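Local coordinates for protein oxidoreductase (Ralstonia eutropha, PDB 3HJ9) that binds flavin mononucleotide as a homodimer and probably acts as an FMN-dependent oxidoreductase of the nitroreductase family, at residues 63-68 against 98-103; 122-127 against 132-137; 169-174 against 209-214; 191-196 against 203-208. All blocks are in the same frame, centred on the assembly; numbering follows the deposited sequence.

Interaction 1 (63-68 against 98-103)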
loop_
_atom_site.group_PDB
_atom_site.type_symbol
_atom_site.label_atom_id
_atom_site.label_comp_id
_atom_site.label_asym_id
_atom_site.label_seq_id
_atom_site.Cartn_x
_atom_site.Cartn_y
_atom_site.Cartn_z
ATOM N N LYS A 63 -1.325 -19.377 14.456
ATOM C CA LYS A 63 -1.025 -19.559 13.019
ATOM C C LYS A 63 -1.429 -18.334 12.198
ATOM O O LYS A 63 -0.679 -17.909 11.325
ATOM C CB LYS A 63 -1.728 -20.809 12.447
ATOM C CG LYS A 63 -1.368 -21.183 10.962
ATOM C CD LYS A 63 -2.161 -22.429 10.491
ATOM C CE LYS A 63 -1.902 -22.831 9.024
ATOM N NZ LYS A 63 -2.199 -21.753 8.037
ATOM N N GLN A 64 -2.612 -17.785 12.480
ATOM C CA GLN A 64 -3.106 -16.617 11.779
ATOM C C GLN A 64 -2.352 -15.366 12.181
ATOM O O GLN A 64 -2.027 -14.568 11.310
ATOM C CB GLN A 64 -4.606 -16.411 11.931
ATOM C CG GLN A 64 -5.445 -17.375 11.107
ATOM C CD GLN A 64 -6.925 -17.008 11.095
ATOM O OE1 GLN A 64 -7.394 -16.223 11.932
ATOM N NE2 GLN A 64 -7.676 -17.594 10.155
ATOM N N LEU A 65 -2.075 -15.178 13.477
ATOM C CA LEU A 65 -1.261 -14.016 13.890
ATOM C C LEU A 65 0.088 -14.025 13.151
ATOM O O LEU A 65 0.537 -13.001 12.636
ATOM C CB LEU A 65 -1.036 -14.021 15.390
ATOM C CG LEU A 65 -0.261 -12.867 16.033
ATOM C CD1 LEU A 65 -0.890 -11.504 15.699
ATOM C CD2 LEU A 65 -0.178 -13.136 17.561
ATOM N N SER A 66 0.689 -15.204 13.065
ATOM C CA SER A 66 1.973 -15.396 12.392
ATOM C C SER A 66 1.939 -15.023 10.924
ATOM O O SER A 66 2.768 -14.239 10.464
ATOM C CB SER A 66 2.423 -16.849 12.536
ATOM O OG SER A 66 3.544 -17.141 11.722
ATOM N N GLU A 67 0.985 -15.599 10.196
ATOM C CA GLU A 67 0.849 -15.342 8.763
ATOM C C GLU A 67 0.515 -13.872 8.427
ATOM O O GLU A 67 1.051 -13.331 7.479
ATOM C CB GLU A 67 -0.130 -16.336 8.123
ATOM C CG GLU A 67 0.393 -17.769 8.141
ATOM C CD GLU A 67 -0.555 -18.775 7.541
ATOM O OE1 GLU A 67 -1.763 -18.471 7.409
ATOM O OE2 GLU A 67 -0.083 -19.877 7.187
ATOM N N LEU A 68 -0.317 -13.245 9.244
ATOM C CA LEU A 68 -0.693 -11.821 9.121
ATOM C C LEU A 68 0.538 -10.925 9.241
ATOM O O LEU A 68 0.781 -10.030 8.376
ATOM C CB LEU A 68 -1.686 -11.434 10.246
ATOM C CG LEU A 68 -2.051 -9.958 10.442
ATOM C CD1 LEU A 68 -2.788 -9.407 9.185
ATOM C CD2 LEU A 68 -2.864 -9.771 11.748
ATOM N N VAL A 98 2.134 -4.503 17.394
ATOM C CA VAL A 98 0.858 -5.207 17.544
ATOM C C VAL A 98 0.306 -4.957 18.946
ATOM O O VAL A 98 0.974 -5.308 19.925
ATOM C CB VAL A 98 1.014 -6.767 17.354
ATOM C CG1 VAL A 98 -0.330 -7.405 17.159
ATOM C CG2 VAL A 98 1.924 -7.114 16.189
ATOM N N ALA A 99 -0.891 -4.362 19.047
ATOM C CA ALA A 99 -1.553 -4.166 20.349
ATOM C C ALA A 99 -2.436 -5.374 20.569
ATOM O O ALA A 99 -3.414 -5.557 19.833
ATOM C CB ALA A 99 -2.369 -2.874 20.395
ATOM N N LEU A 100 -2.046 -6.236 21.515
ATOM C CA LEU A 100 -2.841 -7.382 21.934
ATOM C C LEU A 100 -3.375 -7.087 23.338
ATOM O O LEU A 100 -2.848 -6.193 24.034
ATOM C CB LEU A 100 -1.994 -8.642 21.987
ATOM C CG LEU A 100 -1.511 -9.176 20.639
ATOM C CD1 LEU A 100 -0.322 -10.128 20.868
ATOM C CD2 LEU A 100 -2.672 -9.835 19.838
ATOM N N PRO A 101 -4.399 -7.843 23.785
ATOM C CA PRO A 101 -4.863 -7.642 25.182
ATOM C C PRO A 101 -3.760 -7.895 26.240
ATOM O O PRO A 101 -3.757 -7.247 27.281
ATOM C CB PRO A 101 -6.005 -8.655 25.340
ATOM C CG PRO A 101 -6.462 -9.005 23.971
ATOM C CD PRO A 101 -5.247 -8.798 23.048
ATOM N N ALA A 102 -2.838 -8.819 25.969
ATOM C CA ALA A 102 -1.724 -9.107 26.885
ATOM C C ALA A 102 -0.545 -8.126 26.781
ATOM O O ALA A 102 0.351 -8.198 27.589
ATOM C CB ALA A 102 -1.236 -10.544 26.692
ATOM N N GLY A 103 -0.535 -7.221 25.798
ATOM C CA GLY A 103 0.584 -6.300 25.650
ATOM C C GLY A 103 0.784 -5.730 24.263
ATOM O O GLY A 103 0.200 -6.238 23.298
#
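Leu65 reaches from helix 62-73 to the end of strand 94-100 and carries the whole contact with its two methyls. CD1 comes up to Val98 CG1 at 4.4 Å, while CD2 lies 4.5 Å from Leu100 CD1, so the fork touches two residues on the same side of the strand. With CG anti to the backbone N (chi1 -178°), the branch is carried out from the helix toward the sheet. The pairs are at loose van der Waals distance, and the dense part comes from neighbours: Leu137 of the adjoining strand 137-144 and Leu114 of strand 113-116 also pack on Leu65, and Leu139 on Val98. Beyond Leu100 the chain reverses in a type I turn, closed by Gly103 N to Leu100 O at 3.1 Å, which leads into strand 103-108. The other side of the helix is polar. Exposed Lys63 bridges one turn to Glu67, NZ to OE2 3.0 Å, approaching 40° above the carboxylate plane. Glu67 OE1 is bonded to Tyr174 OH of helix 156-177, and Met43 of the second subunit packs on the same side chain. Purely aliphatic across its interface, the contact depends on shape and on exclusion of water, whereas the Lys63-Glu67 pair lies on the side of the helix away from the strand.

Interaction 2 (122-127 against 132-137)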
loop_
_atom_site.group_PDB
_atom_site.type_symbol
_atom_site.label_atom_id
_atom_site.label_comp_id
_atom_site.label_asym_id
_atom_site.label_seq_id
_atom_site.Cartn_x
_atom_site.Cartn_y
_atom_site.Cartn_z
ATOM N N LEU A 122 -3.194 -1.488 24.559
ATOM C CA LEU A 122 -3.270 -0.223 23.801
ATOM C C LEU A 122 -4.172 -0.327 22.569
ATOM O O LEU A 122 -4.030 0.433 21.604
ATOM C CB LEU A 122 -1.866 0.268 23.405
ATOM C CG LEU A 122 -1.014 0.824 24.542
ATOM C CD1 LEU A 122 -0.491 -0.269 25.435
ATOM C CD2 LEU A 122 0.137 1.608 23.958
ATOM N N ARG A 123 -5.120 -1.254 22.582
ATOM C CA ARG A 123 -6.033 -1.364 21.454
ATOM C C ARG A 123 -6.972 -0.150 21.451
ATOM O O ARG A 123 -7.396 0.320 22.512
ATOM C CB ARG A 123 -6.826 -2.641 21.512
ATOM C CG ARG A 123 -5.963 -3.869 21.280
ATOM C CD ARG A 123 -6.812 -5.106 21.435
ATOM N NE ARG A 123 -7.290 -5.224 22.812
ATOM C CZ ARG A 123 -8.333 -5.944 23.218
ATOM N NH1 ARG A 123 -9.061 -6.675 22.376
ATOM N NH2 ARG A 123 -8.645 -5.954 24.508
ATOM N N SER A 124 -7.309 0.285 20.239
ATOM C CA SER A 124 -8.119 1.470 19.952
ATOM C C SER A 124 -7.726 2.717 20.781
ATOM O O SER A 124 -8.516 3.266 21.554
ATOM C CB SER A 124 -9.620 1.180 19.962
ATOM O OG SER A 124 -10.020 0.698 21.213
HETATM N N MSE A 125 -6.462 3.106 20.594
HETATM C CA MSE A 125 -5.862 4.291 21.207
HETATM C C MSE A 125 -5.474 5.270 20.092
HETATM O O MSE A 125 -4.506 6.011 20.222
HETATM C CB MSE A 125 -4.645 3.890 22.055
HETATM C CG MSE A 125 -4.966 2.991 23.219
HETATM SE SE MSE A 125 -6.074 3.893 24.528
HETATM C CE MSE A 125 -4.877 5.365 24.857
ATOM N N THR A 126 -6.235 5.286 18.995
ATOM C CA THR A 126 -5.935 6.220 17.888
ATOM C C THR A 126 -6.197 7.677 18.272
ATOM O O THR A 126 -5.706 8.548 17.613
ATOM C CB THR A 126 -6.741 5.950 16.598
ATOM O OG1 THR A 126 -8.114 6.247 16.838
ATOM C CG2 THR A 126 -6.551 4.520 16.085
ATOM N N GLY A 127 -6.975 7.931 19.319
ATOM C CA GLY A 127 -7.295 9.271 19.747
ATOM C C GLY A 127 -8.443 9.941 18.999
ATOM O O GLY A 127 -8.703 11.114 19.232
ATOM N N VAL A 132 -14.977 2.721 14.629
ATOM C CA VAL A 132 -14.386 1.387 14.450
ATOM C C VAL A 132 -14.516 0.719 15.824
ATOM O O VAL A 132 -14.047 1.269 16.795
ATOM C CB VAL A 132 -12.929 1.458 14.038
ATOM C CG1 VAL A 132 -12.292 0.038 14.052
ATOM C CG2 VAL A 132 -12.815 2.116 12.676
ATOM N N GLY A 133 -15.149 -0.441 15.901
ATOM C CA GLY A 133 -15.356 -1.118 17.183
ATOM C C GLY A 133 -14.106 -1.785 17.738
ATOM O O GLY A 133 -13.057 -1.838 17.082
HETATM N N MSE A 134 -14.230 -2.306 18.954
HETATM C CA MSE A 134 -13.130 -3.070 19.598
HETATM C C MSE A 134 -12.893 -4.361 18.791
HETATM O O MSE A 134 -13.838 -4.978 18.297
HETATM C CB MSE A 134 -13.487 -3.393 21.061
HETATM C CG MSE A 134 -12.427 -4.168 21.872
HETATM SE SE MSE A 134 -10.616 -3.393 21.976
HETATM C CE MSE A 134 -10.993 -1.781 23.046
ATOM N N ALA A 135 -11.636 -4.733 18.654
ATOM C CA ALA A 135 -11.221 -5.926 17.917
ATOM C C ALA A 135 -10.098 -6.672 18.679
ATOM O O ALA A 135 -9.475 -6.093 19.557
ATOM C CB ALA A 135 -10.751 -5.552 16.525
ATOM N N PRO A 136 -9.841 -7.950 18.335
ATOM C CA PRO A 136 -8.804 -8.737 19.005
ATOM C C PRO A 136 -7.402 -8.152 18.955
ATOM O O PRO A 136 -6.629 -8.385 19.877
ATOM C CB PRO A 136 -8.841 -10.077 18.276
ATOM C CG PRO A 136 -10.131 -10.135 17.624
ATOM C CD PRO A 136 -10.626 -8.771 17.403
ATOM N N LEU A 137 -7.080 -7.417 17.896
ATOM C CA LEU A 137 -5.766 -6.780 17.780
ATOM C C LEU A 137 -5.763 -5.540 16.880
ATOM O O LEU A 137 -6.687 -5.348 16.087
ATOM C CB LEU A 137 -4.721 -7.792 17.296
ATOM C CG LEU A 137 -4.651 -8.252 15.841
ATOM C CD1 LEU A 137 -3.913 -7.267 14.955
ATOM C CD2 LEU A 137 -3.957 -9.610 15.766
#
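Arg123 and Met134, the latter present as selenomethionine, cross at about a right angle, and most of the contact between the two loops is built on this pair. The van der Waals part is a cover: SE sits over the centre of one guanidinium face, 3.6 Å from CZ. Met134 gets there by directing CG straight away from its amide nitrogen (chi1 -179°) and bending the chain at chi2 and chi3, which turns its end back along the other loop. Its terminal CE then lies 3.2 Å from Ser124 OG, a close methyl-to-hydroxyl approach. Arg123 CD also runs beside the backbone, 3.6 Å from Pro136 O.

One hydrogen bond joins the segments. Arg123 NH1 donates to Ala135 O at 2.9 Å with an N-H...O angle of 143°, the donor standing above the carbonyl plane. The ionic partner of the guanidinium lies just before the loop: NE forms a salt bridge with Asp121, so the group is gripped from two directions and its rotation is probably restricted. The backbone is tied too, Arg123 O by Arg19 and Ser124 N by Asp138.

The paired loops flank the short strand 128-129. At one end Leu137 opens strand 137-144 and pairs with Ile211 of strand 203-212; at the other Met125 packs on helix 190-196. Between them Val132 rests on Thr210 and on Val183 of strand 181-185, where it touches the bound FMN.

Interaction 3 (169-174 against 209-214)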
loop_
_atom_site.group_PDB
_atom_site.type_symbol
_atom_site.label_atom_id
_atom_site.label_comp_id
_atom_site.label_asym_id
_atom_site.label_seq_id
_atom_site.Cartn_x
_atom_site.Cartn_y
_atom_site.Cartn_z
ATOM N N GLU A 169 -1.716 -3.118 2.953
ATOM C CA GLU A 169 -2.443 -3.783 1.854
ATOM C C GLU A 169 -2.199 -5.296 1.852
ATOM O O GLU A 169 -3.128 -6.072 1.623
ATOM C CB GLU A 169 -2.120 -3.161 0.489
ATOM C CG GLU A 169 -2.961 -3.677 -0.657
ATOM C CD GLU A 169 -4.461 -3.402 -0.527
ATOM O OE1 GLU A 169 -4.894 -2.739 0.447
ATOM O OE2 GLU A 169 -5.217 -3.854 -1.434
ATOM N N ASN A 170 -0.951 -5.713 2.093
ATOM C CA ASN A 170 -0.654 -7.127 2.267
ATOM C C ASN A 170 -1.545 -7.717 3.375
ATOM O O ASN A 170 -2.054 -8.821 3.223
ATOM C CB ASN A 170 0.813 -7.373 2.647
ATOM C CG ASN A 170 1.777 -7.151 1.499
ATOM O OD1 ASN A 170 1.364 -6.906 0.364
ATOM N ND2 ASN A 170 3.084 -7.211 1.803
ATOM N N ALA A 171 -1.705 -6.979 4.473
ATOM C CA ALA A 171 -2.540 -7.429 5.633
ATOM C C ALA A 171 -4.015 -7.558 5.256
ATOM O O ALA A 171 -4.695 -8.525 5.670
ATOM C CB ALA A 171 -2.359 -6.480 6.863
ATOM N N TYR A 172 -4.531 -6.556 4.538
ATOM C CA TYR A 172 -5.907 -6.611 3.985
ATOM C C TYR A 172 -6.187 -7.851 3.155
ATOM O O TYR A 172 -7.197 -8.530 3.359
ATOM C CB TYR A 172 -6.203 -5.408 3.092
ATOM C CG TYR A 172 -6.907 -4.231 3.699
ATOM C CD1 TYR A 172 -8.238 -4.322 4.106
ATOM C CD2 TYR A 172 -6.283 -2.973 3.758
ATOM C CE1 TYR A 172 -8.931 -3.161 4.614
ATOM C CE2 TYR A 172 -6.970 -1.837 4.238
ATOM C CZ TYR A 172 -8.262 -1.928 4.660
ATOM O OH TYR A 172 -8.879 -0.784 5.111
ATOM N N LEU A 173 -5.280 -8.113 2.214
ATOM C CA LEU A 173 -5.357 -9.258 1.311
ATOM C C LEU A 173 -5.258 -10.579 2.089
ATOM O O LEU A 173 -6.052 -11.512 1.832
ATOM C CB LEU A 173 -4.306 -9.162 0.171
ATOM C CG LEU A 173 -4.534 -8.004 -0.828
ATOM C CD1 LEU A 173 -3.342 -7.802 -1.770
ATOM C CD2 LEU A 173 -5.858 -8.160 -1.621
ATOM N N TYR A 174 -4.349 -10.637 3.072
ATOM C CA TYR A 174 -4.271 -11.816 3.952
ATOM C C TYR A 174 -5.620 -12.011 4.681
ATOM O O TYR A 174 -6.172 -13.122 4.681
ATOM C CB TYR A 174 -3.075 -11.781 4.930
ATOM C CG TYR A 174 -3.134 -12.969 5.805
ATOM C CD1 TYR A 174 -2.689 -14.217 5.354
ATOM C CD2 TYR A 174 -3.771 -12.899 7.046
ATOM C CE1 TYR A 174 -2.838 -15.361 6.159
ATOM C CE2 TYR A 174 -3.928 -14.038 7.852
ATOM C CZ TYR A 174 -3.449 -15.249 7.414
ATOM O OH TYR A 174 -3.638 -16.346 8.222
ATOM N N GLN A 209 -4.158 -0.464 12.005
ATOM C CA GLN A 209 -5.100 -1.359 11.309
ATOM C C GLN A 209 -5.722 -2.317 12.289
ATOM O O GLN A 209 -5.009 -3.097 12.952
ATOM C CB GLN A 209 -4.385 -2.092 10.200
ATOM C CG GLN A 209 -5.267 -2.827 9.165
ATOM C CD GLN A 209 -4.390 -3.433 8.049
ATOM O OE1 GLN A 209 -3.201 -3.692 8.283
ATOM N NE2 GLN A 209 -4.952 -3.634 6.844
ATOM N N THR A 210 -7.048 -2.249 12.381
ATOM C CA THR A 210 -7.813 -3.029 13.351
ATOM C C THR A 210 -8.244 -4.313 12.668
ATOM O O THR A 210 -8.835 -4.248 11.609
ATOM C CB THR A 210 -8.966 -2.203 13.847
ATOM O OG1 THR A 210 -8.393 -1.053 14.457
ATOM C CG2 THR A 210 -9.820 -2.936 14.844
ATOM N N ILE A 211 -7.917 -5.459 13.277
ATOM C CA ILE A 211 -8.134 -6.774 12.675
ATOM C C ILE A 211 -8.825 -7.758 13.610
ATOM O O ILE A 211 -8.564 -7.780 14.815
ATOM C CB ILE A 211 -6.755 -7.337 12.187
ATOM C CG1 ILE A 211 -6.224 -6.480 11.031
ATOM C CG2 ILE A 211 -6.848 -8.837 11.768
ATOM C CD1 ILE A 211 -4.845 -6.829 10.530
ATOM N N GLY A 212 -9.737 -8.535 13.035
ATOM C CA GLY A 212 -10.422 -9.619 13.710
ATOM C C GLY A 212 -11.454 -10.297 12.826
ATOM O O GLY A 212 -11.610 -9.918 11.647
ATOM N N ARG A 213 -12.139 -11.312 13.360
ATOM C CA ARG A 213 -13.268 -11.901 12.654
ATOM C C ARG A 213 -14.363 -10.848 12.628
ATOM O O ARG A 213 -14.572 -10.152 13.615
ATOM C CB ARG A 213 -13.794 -13.207 13.290
ATOM C CG ARG A 213 -13.167 -14.449 12.681
ATOM C CD ARG A 213 -13.469 -15.783 13.376
ATOM N NE ARG A 213 -12.632 -16.019 14.568
ATOM C CZ ARG A 213 -11.306 -16.316 14.580
ATOM N NH1 ARG A 213 -10.545 -16.378 13.446
ATOM N NH2 ARG A 213 -10.701 -16.522 15.761
ATOM N N ALA A 214 -15.051 -10.743 11.493
ATOM C CA ALA A 214 -16.172 -9.817 11.325
ATOM C C ALA A 214 -17.277 -10.222 12.291
ATOM O O ALA A 214 -17.429 -11.399 12.554
ATOM C CB ALA A 214 -16.693 -9.838 9.868
#
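Gln209 meets Ala171 and Tyr172 where the long helix 156-177 packs on the antiparallel sheet, the central layer-on-layer contact of the nitroreductase alpha+beta fold. Helix segment 169-174 and strand 209-212 run nearly parallel, 17° apart, with axes 10.5 Å from each other. In the first shell the extended Gln209 splits its amide between two neighbours. NE2 stands over one face of the Tyr172 ring, offset toward the rim and 3.4 Å from CD2, with ring and amide planes 68° apart. Further along the strand, Ile211 CD1 touches Ala171 CB at 4.4 Å.

The next shell holds these groups in place. Gln209 NE2 donates to Ala168 O one helical turn before Tyr172, which fixes the amide's rotation. Tyr172 OH is shared between Ser51 OG and Val184 N, and Arg49 makes a cation-pi contact with the ring; Ser51 and Arg49 both bind FMN, so this tyrosine probably helps to position the flavin site. Leu68 of helix 62-73 covers Ala171 and Ile211. Farther out is the dimer interface: Pro86 of the second subunit packs on Tyr172, and Leu173 meets its own counterpart there. At the centre, Gln209 OE1 is buried with no polar partner in the model, resting 3.2 Å from Ala171 CB.

Interaction 4 (191-196 against 203-208)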
loop_
_atom_site.group_PDB
_atom_site.type_symbol
_atom_site.label_atom_id
_atom_site.label_comp_id
_atom_site.label_asym_id
_atom_site.label_seq_id
_atom_site.Cartn_x
_atom_site.Cartn_y
_atom_site.Cartn_z
ATOM N N ARG A 191 1.228 11.991 18.321
ATOM C CA ARG A 191 1.990 12.254 19.544
ATOM C C ARG A 191 1.434 11.567 20.800
ATOM O O ARG A 191 2.210 11.047 21.631
ATOM C CB ARG A 191 2.149 13.754 19.775
ATOM C CG ARG A 191 3.024 14.431 18.720
ATOM C CD ARG A 191 3.076 15.899 19.015
ATOM N NE ARG A 191 3.695 16.151 20.322
ATOM C CZ ARG A 191 3.536 17.236 21.076
ATOM N NH1 ARG A 191 2.743 18.256 20.711
ATOM N NH2 ARG A 191 4.183 17.293 22.237
ATOM N N GLN A 192 0.109 11.572 20.935
ATOM C CA GLN A 192 -0.554 10.904 22.049
ATOM C C GLN A 192 -0.315 9.381 21.985
ATOM O O GLN A 192 0.028 8.763 22.988
ATOM C CB GLN A 192 -2.029 11.222 22.008
ATOM C CG GLN A 192 -2.879 10.615 23.072
ATOM C CD GLN A 192 -4.285 11.133 22.962
ATOM O OE1 GLN A 192 -4.574 12.228 23.444
ATOM N NE2 GLN A 192 -5.166 10.368 22.318
ATOM N N LEU A 193 -0.510 8.800 20.809
ATOM C CA LEU A 193 -0.303 7.378 20.607
ATOM C C LEU A 193 1.181 7.010 20.804
ATOM O O LEU A 193 1.458 5.997 21.421
ATOM C CB LEU A 193 -0.808 6.898 19.238
ATOM C CG LEU A 193 -0.767 5.373 18.968
ATOM C CD1 LEU A 193 -1.529 4.618 20.084
ATOM C CD2 LEU A 193 -1.347 5.053 17.591
ATOM N N ALA A 194 2.103 7.843 20.313
ATOM C CA ALA A 194 3.557 7.613 20.476
ATOM C C ALA A 194 3.914 7.543 21.978
ATOM O O ALA A 194 4.648 6.661 22.405
ATOM C CB ALA A 194 4.381 8.681 19.771
ATOM N N GLU A 195 3.353 8.458 22.762
ATOM C CA GLU A 195 3.514 8.474 24.232
ATOM C C GLU A 195 2.974 7.182 24.886
ATOM O O GLU A 195 3.651 6.579 25.720
ATOM C CB GLU A 195 2.822 9.721 24.823
ATOM C CG GLU A 195 2.546 9.727 26.338
ATOM C CD GLU A 195 3.783 9.607 27.176
ATOM O OE1 GLU A 195 4.871 9.975 26.669
ATOM O OE2 GLU A 195 3.678 9.199 28.367
ATOM N N HIS A 196 1.764 6.770 24.517
ATOM C CA HIS A 196 1.172 5.533 25.064
ATOM C C HIS A 196 2.005 4.312 24.732
ATOM O O HIS A 196 2.157 3.430 25.577
ATOM C CB HIS A 196 -0.284 5.322 24.624
ATOM C CG HIS A 196 -1.230 6.330 25.198
ATOM N ND1 HIS A 196 -1.254 6.642 26.532
ATOM C CD2 HIS A 196 -2.198 7.078 24.621
ATOM C CE1 HIS A 196 -2.182 7.558 26.755
ATOM N NE2 HIS A 196 -2.775 7.832 25.609
ATOM N N GLU A 203 10.548 7.998 16.334
ATOM C CA GLU A 203 9.541 7.022 15.898
ATOM C C GLU A 203 8.163 7.648 15.847
ATOM O O GLU A 203 7.693 8.145 16.846
ATOM C CB GLU A 203 9.533 5.815 16.839
ATOM C CG GLU A 203 10.767 4.957 16.664
ATOM C CD GLU A 203 10.995 3.907 17.748
ATOM O OE1 GLU A 203 10.426 3.997 18.876
ATOM O OE2 GLU A 203 11.804 2.984 17.472
ATOM N N GLU A 204 7.499 7.569 14.701
ATOM C CA GLU A 204 6.204 8.219 14.481
ATOM C C GLU A 204 5.155 7.227 13.971
ATOM O O GLU A 204 5.366 6.637 12.915
ATOM C CB GLU A 204 6.374 9.332 13.442
ATOM C CG GLU A 204 5.065 10.052 13.077
ATOM C CD GLU A 204 5.252 11.198 12.112
ATOM O OE1 GLU A 204 6.003 10.996 11.128
ATOM O OE2 GLU A 204 4.593 12.263 12.314
ATOM N N PRO A 205 4.035 7.037 14.714
ATOM C CA PRO A 205 2.940 6.217 14.184
ATOM C C PRO A 205 2.358 6.876 12.933
ATOM O O PRO A 205 2.115 8.084 12.972
ATOM C CB PRO A 205 1.881 6.219 15.311
ATOM C CG PRO A 205 2.514 6.834 16.495
ATOM C CD PRO A 205 3.761 7.548 16.078
ATOM N N ILE A 206 2.192 6.111 11.851
ATOM C CA ILE A 206 1.688 6.617 10.561
ATOM C C ILE A 206 0.262 6.138 10.274
ATOM O O ILE A 206 -0.556 6.893 9.816
ATOM C CB ILE A 206 2.615 6.161 9.351
ATOM C CG1 ILE A 206 4.044 6.658 9.529
ATOM C CG2 ILE A 206 2.156 6.788 8.039
ATOM C CD1 ILE A 206 4.139 8.236 9.759
ATOM N N LEU A 207 0.030 4.844 10.443
ATOM C CA LEU A 207 -1.271 4.209 10.261
ATOM C C LEU A 207 -1.443 3.115 11.283
ATOM O O LEU A 207 -0.452 2.558 11.769
ATOM C CB LEU A 207 -1.347 3.516 8.886
ATOM C CG LEU A 207 -1.235 4.292 7.593
ATOM C CD1 LEU A 207 -1.084 3.287 6.409
ATOM C CD2 LEU A 207 -2.441 5.243 7.404
ATOM N N SER A 208 -2.687 2.837 11.642
ATOM C CA SER A 208 -2.998 1.648 12.427
ATOM C C SER A 208 -3.957 0.778 11.579
ATOM O O SER A 208 -4.464 1.214 10.523
ATOM C CB SER A 208 -3.580 1.979 13.795
ATOM O OG SER A 208 -4.789 2.652 13.619
#
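A proline within a beta strand, Pro205, makes nearly all of the contact with helix 190-196, laying its ring against Ala194 and Leu193. Ring atom CD touches Ala194 CB at 3.9 Å, and CG sits 4.0 Å from Ala194 N, so the ring presses on the helix backbone as well as on the methyl. The small side chain of Ala194 goes with a close seat: the CA atoms of Ala194 and Pro205 are 6.5 Å apart, and the segment axes approach to 7.7 Å. At the CB corner of the ring, Leu193 CD2 meets Pro205 CB at 4.1 Å, the two side chains lying alongside and pointing opposite ways. Leu193 swings CG to the far side of CB from its own N (chi1 -174°), which sends the branch alongside the proline.

Helix 190-196 lies across the start of strand 203-212 at 119°, a steep crossing. Directly after the proline the strand carries a classic beta bulge: Ile206 and Leu207 both face Phe141 of strand 137-144, the extra residue being accommodated by a helix-like psi of -48° at Ile206. The side chains of this bulge lie on the sheet face turned from helix 190-196, where Leu207 packs on Ala164 of helix 156-177 and on Ala162 of the second subunit.

Polar ties frame the apolar patch. Glu204 forms a salt bridge with Arg190 at the head of the helix and a hydrogen bond with His145, while Glu203 OE1 accepts from the backbone N of Asn200 in the connecting loop.

Overall arrangement
The four contacts surround one antiparallel sheet. Interactions 1, 2 and 3 follow in series along the chain, and interaction 4 is nested inside the loop closed by interaction 3. Strand 203-212 serves both of these, its first half under helix 190-196 and its second half against helix 156-177; their centres are about 20 Å apart, on opposite sides of the chain's centre. Interaction 2 bridges them, its centre about 13 Å from the centre of each, through Leu137 paired with Ile211 and Met125 on His196. Interaction 1 joins interaction 3 where Leu68 meets Ile211 and where Glu67 bonds to Tyr174, the latter linking helices 62-73 and 156-177. The network thus connects the sheet core with the FMN site and the dimer interface.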